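Local coordinates for Exo-beta-1,3-glucanase (Streptomyces sp. SirexAA-E, PDB 4PEY), which hydrolyses laminarin and laminarioligosaccharides as a secreted exo-beta-1,3-glucanase of glycoside hydrolase family 55, releasing glucose and laminaribiose, at residues A[98-101]-A[102-105]. The protein carries 1 engineered substitution. Numbering follows the deposited sequence.
Sequences GWFD and GNAT. With BGC (beta-D-glucopyranose), chain C.
Phe100 and Asn103 are the end residues of a type I' beta turn, closed by Asn103 N donating to Phe100 O (3.1 Å) from above the carbonyl plane. Their side chains run side by side in the same direction, ring and amide planes 41° apart. Phe100 CD2 lies 3.6 Å from Asn103 CB; Asn103 O lies at the edge of the Phe100 ring, in its plane, 3.3 Å from CD2, and CE2 reaches the amide. With CG anti to the backbone N (chi1 -178°), Asn103 sends OD1 forward to Thr105 N (2.9 Å), an Asx turn with the donor in the carbonyl plane; Thr105 OG1 adds a second bond to OD1 (2.6 Å). An alanine in place of Asn103 would remove the acceptor of both bonds and is likely to leave the Thr105 hydroxyl freer to turn. Gly102 takes positive phi, where a CB would clash with Asp101 O. Phe100 CB sits over the centre of one face of the Trp99 ring. The loop spans two glucan sites: Gly98 CA packs 3.3 Å from O5 of one glucose, and Thr105 touches another beside substrate-binding Trp152. It links, at the surface, strand 87-94, paired in parallel with 116-118, to strand 110-113, paired in parallel with 75-79, within the beta-helical fold.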
loop_
_atom_site.group_PDB
_atom_site.type_symbol
_atom_site.label_atom_id
_atom_site.label_comp_id
_atom_site.label_asym_id
_atom_site.label_seq_id
_atom_site.Cartn_x
_atom_site.Cartn_y
_atom_site.Cartn_z
ATOM N N GLY A 98 -2.400 -11.077 18.798
ATOM C CA GLY A 98 -2.001 -11.662 20.071
ATOM C C GLY A 98 -0.623 -11.219 20.543
ATOM O O GLY A 98 -0.414 -10.981 21.734
ATOM N N TRP A 99 0.311 -11.074 19.605
ATOM C CA TRP A 99 1.701 -10.782 19.958
ATOM C C TRP A 99 1.845 -9.384 20.557
ATOM O O TRP A 99 2.816 -9.097 21.262
ATOM C CB TRP A 99 2.609 -10.919 18.731
ATOM C CG TRP A 99 2.409 -9.812 17.730
ATOM C CD1 TRP A 99 1.451 -9.746 16.751
ATOM C CD2 TRP A 99 3.178 -8.605 17.621
ATOM N NE1 TRP A 99 1.585 -8.575 16.038
ATOM C CE2 TRP A 99 2.637 -7.859 16.550
ATOM C CE3 TRP A 99 4.278 -8.087 18.322
ATOM C CZ2 TRP A 99 3.148 -6.615 16.169
ATOM C CZ3 TRP A 99 4.790 -6.855 17.936
ATOM C CH2 TRP A 99 4.222 -6.132 16.869
ATOM N N PHE A 100 0.879 -8.517 20.265
ATOM C CA PHE A 100 0.911 -7.132 20.722
ATOM C C PHE A 100 -0.302 -6.879 21.615
ATOM O O PHE A 100 -0.832 -5.771 21.666
ATOM C CB PHE A 100 0.935 -6.176 19.519
ATOM C CG PHE A 100 1.540 -4.818 19.807
ATOM C CD1 PHE A 100 2.644 -4.685 20.635
ATOM C CD2 PHE A 100 1.025 -3.679 19.205
ATOM C CE1 PHE A 100 3.202 -3.431 20.879
ATOM C CE2 PHE A 100 1.574 -2.423 19.446
ATOM C CZ PHE A 100 2.664 -2.298 20.278
ATOM N N ASP A 101 -0.737 -7.940 22.294
ATOM C CA ASP A 101 -1.808 -7.896 23.287
ATOM C C ASP A 101 -3.098 -7.249 22.788
ATOM O O ASP A 101 -3.731 -6.463 23.501
ATOM C CB ASP A 101 -1.324 -7.172 24.539
ATOM C CG ASP A 101 -0.157 -7.882 25.208
ATOM O OD1 ASP A 101 -0.063 -9.126 25.100
ATOM O OD2 ASP A 101 0.666 -7.194 25.842
ATOM N N GLY A 102 -3.486 -7.589 21.564
ATOM C CA GLY A 102 -4.765 -7.164 21.025
ATOM C C GLY A 102 -4.730 -5.864 20.247
ATOM O O GLY A 102 -5.739 -5.459 19.663
ATOM N N ASN A 103 -3.570 -5.211 20.234
ATOM C CA ASN A 103 -3.362 -3.969 19.491
ATOM C C ASN A 103 -2.875 -4.337 18.090
ATOM O O ASN A 103 -1.795 -4.894 17.953
ATOM C CB ASN A 103 -2.344 -3.090 20.235
ATOM C CG ASN A 103 -2.093 -1.742 19.562
ATOM O OD1 ASN A 103 -2.265 -1.583 18.355
ATOM N ND2 ASN A 103 -1.651 -0.766 20.355
ATOM N N ALA A 104 -3.670 -4.043 17.063
ATOM C CA ALA A 104 -3.334 -4.434 15.685
ATOM C C ALA A 104 -2.592 -3.354 14.886
ATOM O O ALA A 104 -2.347 -3.537 13.686
ATOM C CB ALA A 104 -4.606 -4.841 14.929
ATOM N N THR A 105 -2.211 -2.251 15.533
ATOM C CA THR A 105 -1.638 -1.117 14.806
ATOM C C THR A 105 -0.175 -1.281 14.386
ATOM O O THR A 105 0.403 -0.350 13.816
ATOM C CB THR A 105 -1.740 0.211 15.611
ATOM O OG1 THR A 105 -0.999 0.110 16.837
ATOM C CG2 THR A 105 -3.193 0.563 15.895
HETATM C C2 BGC C . -5.226 -13.628 20.373
HETATM C C3 BGC C . -4.818 -15.077 20.144
HETATM C C4 BGC C . -3.426 -15.361 20.706
HETATM C C5 BGC C . -3.299 -14.852 22.139
HETATM C C6 BGC C . -1.876 -15.059 22.674
HETATM C C1 BGC C . -4.986 -13.182 21.808
HETATM O O1 BGC C . -5.188 -11.778 21.853
HETATM O O2 BGC C . -6.594 -13.477 20.037
HETATM O O3 BGC C . -4.851 -15.322 18.753
HETATM O O4 BGC C . -3.179 -16.753 20.669
HETATM O O5 BGC C . -3.656 -13.482 22.211
HETATM O O6 BGC C . -0.921 -14.452 21.819
#